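Local structure of RagB/SusD domain protein (Flavobacterium johnsoniae, 5J90) at residues Y116-I121 with A170-R175; L221-A226 with R345-G350; L238-S243 with M330-A335. The protein binds chitin as a SusD-like protein, probably an outer-membrane lipoprotein that captures the polysaccharide at the cell surface for its breakdown and use. All blocks are in the same frame, centred on the assembly; numbering follows the deposited sequence.

Interaction 1: residues Y116-I121 with A170-R175; sequences YALSLI and AELTKR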
ATOM      1  N   TYR A 116     -31.886   3.536 -16.098  1.00 12.01           N
ATOM      2  CA  TYR A 116     -30.798   4.110 -15.311  1.00 11.97           C
ATOM      3  C   TYR A 116     -30.123   3.015 -14.480  1.00 12.53           C
ATOM      4  O   TYR A 116     -28.902   2.881 -14.488  1.00 11.37           O
ATOM      5  CB  TYR A 116     -31.321   5.235 -14.419  1.00 13.78           C
ATOM      6  CG  TYR A 116     -30.298   5.826 -13.468  1.00 12.55           C
ATOM      7  CD1 TYR A 116     -29.037   6.211 -13.915  1.00 13.43           C
ATOM      8  CD2 TYR A 116     -30.605   6.022 -12.129  1.00 16.12           C
ATOM      9  CE1 TYR A 116     -28.106   6.767 -13.042  1.00 14.38           C
ATOM     10  CE2 TYR A 116     -29.686   6.577 -11.252  1.00 15.79           C
ATOM     11  CZ  TYR A 116     -28.438   6.942 -11.715  1.00 14.07           C
ATOM     12  OH  TYR A 116     -27.519   7.491 -10.842  1.00 16.91           O
ATOM     13  N   ALA A 117     -30.918   2.233 -13.764  1.00 11.75           N
ATOM     14  CA  ALA A 117     -30.389   1.128 -12.966  1.00 11.34           C
ATOM     15  C   ALA A 117     -29.545   0.159 -13.793  1.00 11.12           C
ATOM     16  O   ALA A 117     -28.437  -0.213 -13.395  1.00 11.71           O
ATOM     17  CB  ALA A 117     -31.526   0.380 -12.281  1.00 11.80           C
ATOM     18  N   LEU A 118     -30.055  -0.247 -14.952  1.00 11.45           N
ATOM     19  CA  LEU A 118     -29.332  -1.189 -15.789  1.00 10.42           C
ATOM     20  C   LEU A 118     -28.023  -0.568 -16.277  1.00 10.12           C
ATOM     21  O   LEU A 118     -26.990  -1.251 -16.343  1.00 10.97           O
ATOM     22  CB  LEU A 118     -30.203  -1.667 -16.962  1.00 11.93           C
ATOM     23  CG  LEU A 118     -31.357  -2.551 -16.484  1.00 11.23           C
ATOM     24  CD1 LEU A 118     -32.470  -2.608 -17.532  1.00 13.86           C
ATOM     25  CD2 LEU A 118     -30.866  -3.958 -16.158  1.00 12.96           C
ATOM     26  N   SER A 119     -28.055   0.724 -16.604  1.00 11.05           N
ATOM     27  CA  SER A 119     -26.842   1.412 -17.051  1.00 10.70           C
ATOM     28  C   SER A 119     -25.787   1.435 -15.946  1.00 10.61           C
ATOM     29  O   SER A 119     -24.595   1.316 -16.240  1.00 10.06           O
ATOM     30  CB  SER A 119     -27.129   2.834 -17.566  1.00 11.43           C
ATOM     31  OG  SER A 119     -27.341   3.757 -16.514  1.00 12.67           O
ATOM     32  N   LEU A 120     -26.217   1.560 -14.690  1.00 10.44           N
ATOM     33  CA  LEU A 120     -25.277   1.567 -13.566  1.00 10.13           C
ATOM     34  C   LEU A 120     -24.575   0.221 -13.404  1.00  9.65           C
ATOM     35  O   LEU A 120     -23.371   0.158 -13.136  1.00  9.34           O
ATOM     36  CB  LEU A 120     -25.979   1.953 -12.262  1.00 10.49           C
ATOM     37  CG  LEU A 120     -26.412   3.417 -12.138  1.00  9.71           C
ATOM     38  CD1 LEU A 120     -27.189   3.619 -10.848  1.00 11.70           C
ATOM     39  CD2 LEU A 120     -25.193   4.340 -12.198  1.00 12.17           C
ATOM     40  N   ILE A 121     -25.323  -0.867 -13.552  1.00  9.65           N
ATOM     41  CA  ILE A 121     -24.723  -2.190 -13.439  1.00  8.73           C
ATOM     42  C   ILE A 121     -23.681  -2.406 -14.537  1.00  9.62           C
ATOM     43  O   ILE A 121     -22.564  -2.863 -14.274  1.00  9.52           O
ATOM     44  CB  ILE A 121     -25.793  -3.302 -13.460  1.00  9.94           C
ATOM     45  CG1 ILE A 121     -26.769  -3.099 -12.299  1.00 10.24           C
ATOM     46  CG2 ILE A 121     -25.141  -4.676 -13.387  1.00 10.45           C
ATOM     47  CD1 ILE A 121     -28.000  -4.025 -12.360  1.00 11.39           C
ATOM     48  N   ALA A 170     -31.791  -1.662  -5.585  1.00 11.90           N
ATOM     49  CA  ALA A 170     -33.033  -1.208  -4.957  1.00 12.62           C
ATOM     50  C   ALA A 170     -34.097  -0.914  -6.008  1.00 13.67           C
ATOM     51  O   ALA A 170     -35.252  -1.313  -5.853  1.00 14.14           O
ATOM     52  CB  ALA A 170     -32.773   0.016  -4.103  1.00 13.26           C
ATOM     53  N   GLU A 171     -33.711  -0.237  -7.082  1.00 12.40           N
ATOM     54  CA  GLU A 171     -34.661   0.154  -8.124  1.00 14.41           C
ATOM     55  C   GLU A 171     -35.259  -1.062  -8.826  1.00 13.61           C
ATOM     56  O   GLU A 171     -36.486  -1.166  -8.977  1.00 14.51           O
ATOM     57  CB  GLU A 171     -34.000   1.089  -9.143  1.00 14.10           C
ATOM     58  CG  GLU A 171     -34.922   1.518 -10.279  1.00 15.32           C
ATOM     59  CD  GLU A 171     -36.070   2.397  -9.816  1.00 22.11           C
ATOM     60  OE1 GLU A 171     -35.868   3.194  -8.877  1.00 22.68           O
ATOM     61  OE2 GLU A 171     -37.173   2.295 -10.395  1.00 20.52           O
ATOM     62  N   LEU A 172     -34.414  -1.991  -9.256  1.00 12.05           N
ATOM     63  CA  LEU A 172     -34.920  -3.159  -9.972  1.00 12.95           C
ATOM     64  C   LEU A 172     -35.703  -4.097  -9.054  1.00 13.40           C
ATOM     65  O   LEU A 172     -36.695  -4.699  -9.475  1.00 13.58           O
ATOM     66  CB  LEU A 172     -33.796  -3.913 -10.675  1.00 12.35           C
ATOM     67  CG  LEU A 172     -33.116  -3.135 -11.800  1.00 12.76           C
ATOM     68  CD1 LEU A 172     -31.996  -3.969 -12.390  1.00 13.44           C
ATOM     69  CD2 LEU A 172     -34.121  -2.715 -12.882  1.00 12.84           C
ATOM     70  N   THR A 173     -35.269  -4.230  -7.805  1.00 12.26           N
ATOM     71  CA  THR A 173     -35.963  -5.094  -6.854  1.00 13.95           C
ATOM     72  C   THR A 173     -37.368  -4.554  -6.582  1.00 14.09           C
ATOM     73  O   THR A 173     -38.324  -5.327  -6.485  1.00 15.43           O
ATOM     74  CB  THR A 173     -35.172  -5.258  -5.547  1.00 12.70           C
ATOM     75  OG1 THR A 173     -33.937  -5.928  -5.832  1.00 13.78           O
ATOM     76  CG2 THR A 173     -35.967  -6.084  -4.551  1.00 14.87           C
ATOM     77  N   LYS A 174     -37.492  -3.236  -6.489  1.00 14.56           N
ATOM     78  CA  LYS A 174     -38.799  -2.592  -6.336  1.00 17.06           C
ATOM     79  C   LYS A 174     -39.744  -2.993  -7.475  1.00 19.23           C
ATOM     80  O   LYS A 174     -40.901  -3.376  -7.243  1.00 17.83           O
ATOM     81  CB  LYS A 174     -38.624  -1.071  -6.302  1.00 18.71           C
ATOM     82  CG  LYS A 174     -39.916  -0.279  -6.254  1.00 21.78           C
ATOM     83  CD  LYS A 174     -39.627   1.213  -6.230  1.00 24.27           C
ATOM     84  CE  LYS A 174     -39.054   1.686  -7.556  1.00 28.30           C
ATOM     85  NZ  LYS A 174     -38.784   3.156  -7.552  1.00 41.57           N
ATOM     86  N   ARG A 175     -39.248  -2.932  -8.706  1.00 15.60           N
ATOM     87  CA  ARG A 175     -40.062  -3.271  -9.868  1.00 14.94           C
ATOM     88  C   ARG A 175     -40.407  -4.753  -9.922  1.00 19.42           C
ATOM     89  O   ARG A 175     -41.524  -5.123 -10.288  1.00 19.27           O
ATOM     90  CB  ARG A 175     -39.366  -2.807 -11.148  1.00 17.13           C
ATOM     91  CG  ARG A 175     -39.276  -1.294 -11.217  1.00 17.64           C
ATOM     92  CD  ARG A 175     -38.425  -0.807 -12.373  1.00 17.85           C
ATOM     93  NE  ARG A 175     -38.273   0.639 -12.311  1.00 18.20           N
ATOM     94  CZ  ARG A 175     -38.947   1.505 -13.063  1.00 19.50           C
ATOM     95  NH1 ARG A 175     -39.808   1.073 -13.977  1.00 22.77           N
ATOM     96  NH2 ARG A 175     -38.736   2.804 -12.908  1.00 22.45           N
TER

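Interaction 2: residues L221-A226 with R345-G350; sequences LAKTEA and RGWNMG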
ATOM      1  N   LEU A 221     -14.943  -3.042   5.298  1.00 10.17           N
ATOM      2  CA  LEU A 221     -15.860  -2.739   4.205  1.00  9.69           C
ATOM      3  C   LEU A 221     -16.036  -3.950   3.298  1.00  8.69           C
ATOM      4  O   LEU A 221     -17.132  -4.199   2.800  1.00  8.83           O
ATOM      5  CB  LEU A 221     -15.365  -1.549   3.387  1.00 10.29           C
ATOM      6  CG  LEU A 221     -16.311  -1.087   2.271  1.00  9.67           C
ATOM      7  CD1 LEU A 221     -17.657  -0.671   2.848  1.00 11.39           C
ATOM      8  CD2 LEU A 221     -15.689   0.064   1.483  1.00 10.83           C
ATOM      9  N   ALA A 222     -14.958  -4.699   3.091  1.00  8.91           N
ATOM     10  CA  ALA A 222     -15.040  -5.948   2.340  1.00  8.61           C
ATOM     11  C   ALA A 222     -16.092  -6.872   2.925  1.00  8.45           C
ATOM     12  O   ALA A 222     -16.964  -7.382   2.211  1.00  9.27           O
ATOM     13  CB  ALA A 222     -13.681  -6.635   2.311  1.00  8.38           C
ATOM     14  N   LYS A 223     -16.038  -7.062   4.238  1.00  9.77           N
ATOM     15  CA  LYS A 223     -16.997  -7.937   4.894  1.00  9.78           C
ATOM     16  C   LYS A 223     -18.425  -7.416   4.756  1.00 10.16           C
ATOM     17  O   LYS A 223     -19.350  -8.178   4.437  1.00  9.50           O
ATOM     18  CB  LYS A 223     -16.624  -8.108   6.362  1.00 10.34           C
ATOM     19  CG  LYS A 223     -17.585  -8.989   7.143  1.00 11.66           C
ATOM     20  CD  LYS A 223     -17.076  -9.145   8.586  1.00 12.04           C
ATOM     21  CE  LYS A 223     -18.019  -9.988   9.443  1.00 15.23           C
ATOM     22  NZ  LYS A 223     -19.340  -9.333   9.614  1.00 18.96           N
ATOM     23  N   THR A 224     -18.595  -6.119   4.980  1.00  8.90           N
ATOM     24  CA  THR A 224     -19.906  -5.502   4.886  1.00 10.43           C
ATOM     25  C   THR A 224     -20.510  -5.697   3.491  1.00  8.91           C
ATOM     26  O   THR A 224     -21.656  -6.137   3.342  1.00 10.08           O
ATOM     27  CB  THR A 224     -19.838  -4.008   5.239  1.00 11.38           C
ATOM     28  OG1 THR A 224     -19.465  -3.868   6.622  1.00 13.96           O
ATOM     29  CG2 THR A 224     -21.178  -3.343   4.991  1.00 14.47           C
ATOM     30  N   GLU A 225     -19.736  -5.384   2.460  1.00  8.60           N
ATOM     31  CA  GLU A 225     -20.261  -5.460   1.102  1.00  7.96           C
ATOM     32  C   GLU A 225     -20.429  -6.910   0.635  1.00  8.60           C
ATOM     33  O   GLU A 225     -21.396  -7.229  -0.056  1.00  9.61           O
ATOM     34  CB  GLU A 225     -19.384  -4.647   0.143  1.00  8.58           C
ATOM     35  CG  GLU A 225     -19.413  -3.145   0.426  1.00  9.21           C
ATOM     36  CD  GLU A 225     -20.750  -2.479   0.130  1.00  9.74           C
ATOM     37  OE1 GLU A 225     -21.585  -3.066  -0.578  1.00 11.57           O
ATOM     38  OE2 GLU A 225     -20.960  -1.333   0.590  1.00 14.80           O
ATOM     39  N   ALA A 226     -19.532  -7.799   1.051  1.00  8.60           N
ATOM     40  CA  ALA A 226     -19.651  -9.214   0.675  1.00  8.26           C
ATOM     41  C   ALA A 226     -20.895  -9.833   1.305  1.00  9.09           C
ATOM     42  O   ALA A 226     -21.658 -10.559   0.665  1.00  9.55           O
ATOM     43  CB  ALA A 226     -18.416  -9.988   1.104  1.00  9.48           C
ATOM     44  N   ARG A 345     -12.814 -16.768   5.652  1.00 10.89           N
ATOM     45  CA  ARG A 345     -12.666 -15.562   6.454  1.00 12.17           C
ATOM     46  C   ARG A 345     -13.715 -15.439   7.560  1.00 11.31           C
ATOM     47  O   ARG A 345     -13.698 -14.489   8.341  1.00 12.87           O
ATOM     48  CB  ARG A 345     -12.678 -14.324   5.546  1.00 10.13           C
ATOM     49  CG  ARG A 345     -11.536 -14.347   4.538  1.00  9.90           C
ATOM     50  CD  ARG A 345     -11.500 -13.092   3.658  1.00  9.48           C
ATOM     51  NE  ARG A 345     -10.427 -13.208   2.675  1.00  9.21           N
ATOM     52  CZ  ARG A 345      -9.141 -13.001   2.947  1.00  9.83           C
ATOM     53  NH1 ARG A 345      -8.759 -12.630   4.162  1.00 11.19           N
ATOM     54  NH2 ARG A 345      -8.232 -13.169   2.009  1.00  9.66           N
ATOM     55  N   GLY A 346     -14.621 -16.412   7.639  1.00 10.56           N
ATOM     56  CA  GLY A 346     -15.632 -16.416   8.687  1.00 12.02           C
ATOM     57  C   GLY A 346     -16.877 -15.602   8.375  1.00 11.89           C
ATOM     58  O   GLY A 346     -17.681 -15.308   9.257  1.00 13.21           O
ATOM     59  N   TRP A 347     -17.047 -15.224   7.109  1.00  9.55           N
ATOM     60  CA  TRP A 347     -18.167 -14.374   6.722  1.00  9.75           C
ATOM     61  C   TRP A 347     -19.441 -15.163   6.424  1.00  9.25           C
ATOM     62  O   TRP A 347     -19.384 -16.368   6.169  1.00 10.69           O
ATOM     63  CB  TRP A 347     -17.793 -13.550   5.489  1.00 10.34           C
ATOM     64  CG  TRP A 347     -16.617 -12.640   5.670  1.00 10.88           C
ATOM     65  CD1 TRP A 347     -15.969 -12.329   6.835  1.00 12.62           C
ATOM     66  CD2 TRP A 347     -15.948 -11.920   4.633  1.00 10.21           C
ATOM     67  NE1 TRP A 347     -14.942 -11.445   6.583  1.00 12.86           N
ATOM     68  CE2 TRP A 347     -14.908 -11.183   5.238  1.00 11.18           C
ATOM     69  CE3 TRP A 347     -16.132 -11.820   3.247  1.00 10.22           C
ATOM     70  CZ2 TRP A 347     -14.050 -10.362   4.501  1.00 11.75           C
ATOM     71  CZ3 TRP A 347     -15.279 -10.996   2.521  1.00  9.70           C
ATOM     72  CH2 TRP A 347     -14.251 -10.290   3.148  1.00 10.47           C
ATOM     73  N   ASN A 348     -20.575 -14.473   6.423  1.00 10.03           N
ATOM     74  CA  ASN A 348     -21.875 -15.113   6.212  1.00 10.93           C
ATOM     75  C   ASN A 348     -22.133 -15.388   4.742  1.00 11.01           C
ATOM     76  O   ASN A 348     -22.770 -14.577   4.055  1.00 11.90           O
ATOM     77  CB  ASN A 348     -23.004 -14.241   6.759  1.00 13.68           C
ATOM     78  CG  ASN A 348     -23.006 -14.159   8.261  1.00 20.69           C
ATOM     79  OD1 ASN A 348     -22.405 -14.992   8.941  1.00 22.00           O
ATOM     80  ND2 ASN A 348     -23.703 -13.161   8.795  1.00 20.09           N
ATOM     81  N   MET A 349     -21.656 -16.538   4.276  1.00  9.84           N
ATOM     82  CA  MET A 349     -21.643 -16.846   2.848  1.00  9.68           C
ATOM     83  C   MET A 349     -22.609 -17.950   2.432  1.00 13.79           C
ATOM     84  O   MET A 349     -22.840 -18.138   1.248  1.00 13.81           O
ATOM     85  CB  MET A 349     -20.227 -17.236   2.406  1.00 10.56           C
ATOM     86  CG  MET A 349     -19.199 -16.117   2.533  1.00  9.60           C
ATOM     87  SD  MET A 349     -19.402 -14.804   1.287  1.00 10.93           S
ATOM     88  CE  MET A 349     -20.178 -13.507   2.255  1.00 11.37           C
ATOM     89  N   GLY A 350     -23.167 -18.689   3.388  1.00 11.48           N
ATOM     90  CA  GLY A 350     -23.997 -19.836   3.056  1.00 11.58           C
ATOM     91  C   GLY A 350     -23.116 -20.990   2.623  1.00 17.26           C
ATOM     92  O   GLY A 350     -22.715 -21.088   1.461  1.00 22.90           O
TER

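Interaction 3: residues L238-S243 with M330-A335; sequences LVNDDS and MNAAEA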
ATOM      1  N   LEU A 238     -25.958 -18.966  -8.819  1.00 11.09           N
ATOM      2  CA  LEU A 238     -26.000 -20.342  -8.321  1.00 11.11           C
ATOM      3  C   LEU A 238     -25.876 -21.384  -9.424  1.00 11.86           C
ATOM      4  O   LEU A 238     -25.304 -22.445  -9.217  1.00 13.02           O
ATOM      5  CB  LEU A 238     -27.296 -20.607  -7.552  1.00 12.91           C
ATOM      6  CG  LEU A 238     -27.455 -19.935  -6.196  1.00 15.73           C
ATOM      7  CD1 LEU A 238     -28.756 -20.414  -5.575  1.00 17.43           C
ATOM      8  CD2 LEU A 238     -26.278 -20.276  -5.306  1.00 19.02           C
ATOM      9  N   VAL A 239     -26.438 -21.088 -10.590  1.00 12.45           N
ATOM     10  CA  VAL A 239     -26.423 -22.037 -11.696  1.00 11.92           C
ATOM     11  C   VAL A 239     -25.836 -21.354 -12.913  1.00 12.42           C
ATOM     12  O   VAL A 239     -25.769 -20.116 -12.968  1.00 10.42           O
ATOM     13  CB  VAL A 239     -27.833 -22.598 -12.021  1.00 12.87           C
ATOM     14  CG1 VAL A 239     -28.397 -23.355 -10.821  1.00 15.65           C
ATOM     15  CG2 VAL A 239     -28.775 -21.488 -12.461  1.00 13.84           C
ATOM     16  N   ASN A 240     -25.413 -22.146 -13.892  1.00 12.86           N
ATOM     17  CA  ASN A 240     -24.686 -21.592 -15.019  1.00 11.11           C
ATOM     18  C   ASN A 240     -25.497 -20.616 -15.874  1.00 11.97           C
ATOM     19  O   ASN A 240     -24.922 -19.705 -16.472  1.00 12.80           O
ATOM     20  CB  ASN A 240     -23.997 -22.694 -15.830  1.00 12.64           C
ATOM     21  CG  ASN A 240     -22.840 -23.310 -15.068  1.00 14.06           C
ATOM     22  OD1 ASN A 240     -22.098 -22.596 -14.383  1.00 17.18           O
ATOM     23  ND2 ASN A 240     -22.683 -24.624 -15.155  1.00 14.17           N
ATOM     24  N   ASP A 241     -26.819 -20.762 -15.897  1.00 13.50           N
ATOM     25  CA  ASP A 241     -27.672 -19.801 -16.593  1.00 14.63           C
ATOM     26  C   ASP A 241     -27.643 -18.417 -15.935  1.00 12.08           C
ATOM     27  O   ASP A 241     -28.092 -17.432 -16.524  1.00 12.85           O
ATOM     28  CB  ASP A 241     -29.121 -20.301 -16.680  1.00 15.81           C
ATOM     29  CG  ASP A 241     -29.307 -21.401 -17.714  1.00 23.75           C
ATOM     30  OD1 ASP A 241     -28.389 -21.629 -18.527  1.00 23.93           O
ATOM     31  OD2 ASP A 241     -30.387 -22.028 -17.716  1.00 33.22           O
ATOM     32  N   ASP A 242     -27.121 -18.347 -14.710  1.00 10.87           N
ATOM     33  CA  ASP A 242     -26.985 -17.066 -14.009  1.00 11.03           C
ATOM     34  C   ASP A 242     -25.758 -16.271 -14.459  1.00  9.01           C
ATOM     35  O   ASP A 242     -25.621 -15.089 -14.105  1.00  9.07           O
ATOM     36  CB  ASP A 242     -26.889 -17.270 -12.488  1.00 10.39           C
ATOM     37  CG  ASP A 242     -28.136 -17.886 -11.880  1.00 13.27           C
ATOM     38  OD1 ASP A 242     -29.244 -17.733 -12.444  1.00 12.85           O
ATOM     39  OD2 ASP A 242     -27.983 -18.495 -10.797  1.00 12.04           O
ATOM     40  N   SER A 243     -24.864 -16.911 -15.208  1.00  9.75           N
ATOM     41  CA  SER A 243     -23.600 -16.289 -15.605  1.00  9.60           C
ATOM     42  C   SER A 243     -23.815 -15.027 -16.432  1.00 10.28           C
ATOM     43  O   SER A 243     -24.794 -14.910 -17.172  1.00 10.78           O
ATOM     44  CB  SER A 243     -22.742 -17.269 -16.407  1.00 10.05           C
ATOM     45  OG  SER A 243     -22.427 -18.428 -15.650  1.00 10.74           O
ATOM     46  N   MET A 330     -18.443 -13.203 -16.397  1.00  9.20           N
ATOM     47  CA  MET A 330     -18.468 -13.657 -15.004  1.00  9.19           C
ATOM     48  C   MET A 330     -19.276 -14.951 -14.913  1.00  9.33           C
ATOM     49  O   MET A 330     -20.497 -14.939 -15.096  1.00 10.20           O
ATOM     50  CB  MET A 330     -19.056 -12.591 -14.081  1.00 10.11           C
ATOM     51  CG  MET A 330     -19.056 -12.994 -12.605  1.00 11.09           C
ATOM     52  SD  MET A 330     -19.871 -11.788 -11.531  1.00 13.02           S
ATOM     53  CE  MET A 330     -18.644 -10.501 -11.471  1.00 18.85           C
ATOM     54  N   ASN A 331     -18.593 -16.056 -14.636  1.00  9.44           N
ATOM     55  CA  ASN A 331     -19.247 -17.358 -14.535  1.00  8.62           C
ATOM     56  C   ASN A 331     -19.811 -17.627 -13.155  1.00  9.16           C
ATOM     57  O   ASN A 331     -19.279 -17.141 -12.157  1.00  9.69           O
ATOM     58  CB  ASN A 331     -18.255 -18.482 -14.830  1.00  9.70           C
ATOM     59  CG  ASN A 331     -17.648 -18.395 -16.205  1.00  9.74           C
ATOM     60  OD1 ASN A 331     -18.336 -18.117 -17.189  1.00 12.96           O
ATOM     61  ND2 ASN A 331     -16.354 -18.664 -16.287  1.00 10.96           N
ATOM     62  N   ALA A 332     -20.859 -18.440 -13.083  1.00  9.94           N
ATOM     63  CA  ALA A 332     -21.381 -18.861 -11.795  1.00  8.70           C
ATOM     64  C   ALA A 332     -20.300 -19.482 -10.901  1.00  8.85           C
ATOM     65  O   ALA A 332     -20.336 -19.312  -9.681  1.00  8.49           O
ATOM     66  CB  ALA A 332     -22.553 -19.827 -11.996  1.00 10.95           C
ATOM     67  N   ALA A 333     -19.341 -20.192 -11.487  1.00  9.08           N
ATOM     68  CA  ALA A 333     -18.281 -20.808 -10.685  1.00  8.57           C
ATOM     69  C   ALA A 333     -17.569 -19.782  -9.802  1.00  8.82           C
ATOM     70  O   ALA A 333     -17.267 -20.060  -8.640  1.00  8.98           O
ATOM     71  CB  ALA A 333     -17.277 -21.535 -11.566  1.00  9.91           C
ATOM     72  N   GLU A 334     -17.326 -18.592 -10.346  1.00  8.71           N
ATOM     73  CA  GLU A 334     -16.657 -17.540  -9.589  1.00  9.14           C
ATOM     74  C   GLU A 334     -17.430 -17.184  -8.324  1.00  8.91           C
ATOM     75  O   GLU A 334     -16.828 -16.911  -7.290  1.00  8.27           O
ATOM     76  CB  GLU A 334     -16.477 -16.282 -10.445  1.00  8.88           C
ATOM     77  CG  GLU A 334     -15.819 -15.146  -9.655  1.00  8.92           C
ATOM     78  CD  GLU A 334     -15.551 -13.887 -10.456  1.00 10.14           C
ATOM     79  OE1 GLU A 334     -15.572 -13.931 -11.706  1.00 10.89           O
ATOM     80  OE2 GLU A 334     -15.304 -12.842  -9.815  1.00  9.87           O
ATOM     81  N   ALA A 335     -18.757 -17.170  -8.397  1.00  7.97           N
ATOM     82  CA  ALA A 335     -19.554 -16.869  -7.212  1.00  9.06           C
ATOM     83  C   ALA A 335     -19.305 -17.889  -6.094  1.00  8.78           C
ATOM     84  O   ALA A 335     -19.226 -17.518  -4.916  1.00  9.42           O
ATOM     85  CB  ALA A 335     -21.029 -16.795  -7.568  1.00  9.99           C
TER
HETATM   86  O   HOH W   1     -19.508 -21.779 -13.958  1.00 11.03           O

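Interaction 1: residues Y116-I121 with A170-R175
Helices 113-134 and 154-177 meet at A117 and E171, whose CA atoms lie 6.5 Å apart, and the axes of the short segments 116-121 and 170-175 approach to 9.7 Å with 135° between their N-to-C directions. A117 points its methyl at the other helix, where CB rests against L172 CG at 3.9 Å and also touches L172 CD2 and the CB and CG of E171. L172 contributes the largest share of the buried surface. With CG set beside its backbone N (chi1 -65°), it brings CD1 to two partners on the first helix. L118 crosses it at about a right angle, L118 CD2 lying 3.9 Å from L172 CD1. I121 reaches the same methyl tip to tip, its CD1 4.0 Å from L172 CD1. W199, V200 and F202 of helix 196-213 close in on these apolar groups from a third helix.

E171 has two jobs. Its methylenes cover A117, and then the chain bends (chi2 67°) and hands the carboxylate to its own helix. R175 grips OE2 side-on with NE and NH2, the oxygen lying close to the guanidinium plane; R175 NE meets the anti lone pair of E171 OE2 at 2.8 Å. K174 NZ reaches E171 OE1 on its syn side, 3.2 Å away and well out of the carboxylate plane. The NH1 of R175 has a further salt bridge with E180. With an alanine here K174 and R175 would probably lose the anion they share, and the A117 methyl part of its cover.

No hydrogen bond or salt bridge joins the two segments, so they are held to each other by shape and apolar contact, while the charges of E171, K174 and R175 are paired with one another on one side of the contact.

Interaction 2: residues L221-A226 with R345-G350
W347 lays one face of its indole over the aliphatic chain of K223. The K223 CG sits 3.7 Å from the centroid of the five-membered ring and only 14° off its normal, a CH-pi contact. The lysine is extended: CB already lies 3.7 Å from W347 CE2, and with CG anti to the backbone N (chi1 179°) the chain runs on past NE1 and CD1. The chain then bends at its last torsion, and NZ makes a salt bridge with E227 one turn further along helix 219-231. Against the opposite face of the indole lies R345 CB.

The six-membered end of W347 reaches the helix surface obliquely. There A222 CB is 3.8 Å from W347 CH2, and A226 CB is 3.6 Å from W347 CZ3. M349, folded back through two bends, brings its CE to 4.1 Å from A226 CB.

Just before W347, G346 at positive phi ends helix 332-344 in a Schellman motif. After W347 comes N348, centre of an inverse gamma turn, whose backbone N is hydrogen-bonded to E227 OE2. M212 of helix 196-213 also touches the indole.

Between the two segments themselves the contact is all dispersion and CH-pi, small alanines admitting a large ring; E227, on the same helix as K223, holds the lysine ammonium with OE1 and reaches across to the N348 amide with OE2.

Interaction 3: residues L238-S243 with M330-A335
S243 starts its contact with 330-335 at CB, which rests 3.5 Å from the carbonyl oxygen of M330 and close to N331 CA. From CB the hydroxyl swings beside its own backbone N (chi1 -60°), and OG at the tip does double duty. It accepts from A332 N at 3.0 Å, with an N-H...O angle of 151°, and donates back to N240 O, 2.9 Å from S243 OG. N240 O takes the S243 backbone N as well, both donors coming from the same face of its plane.

This is the 3-10 turn 240-242 leading into strand 244-247, which pairs antiparallel with strand 326-328; the backbones of F244 and M330 carry that pairing on to just ahead of helix 332-344. D242 folds back on the residues before the turn, its OD2 accepting from both L238 N and V239 N.

The A332 methyl points into the turn, CB lying 3.4 Å from V239 O and 3.7 Å from N240 OD1. A water bridges the segments alongside, donating to N240 OD1 at 2.7 Å and accepting from A333 N, while N240 ND2 is bonded to A363 O of helix 353-368.

How the interactions relate
From the N terminus, interaction 1 comes first: helix 113-134 is brought against helix 154-177, and its mostly helical loop closes before the others open. Interaction 2 then opens on helix 219-231 and closes only at 345-350. Interaction 3 falls wholly within that span, running from the turn before strand 244-247 to the beginning of helix 332-344, so none of the loops cross. Helix 332-344 joins the last two, held at its start by interaction 3 and just past its end by interaction 2. The three sites do not touch, interactions 2 and 3 coming nearest with about 7 Å between closest atoms, yet helix 196-213 borders all of them.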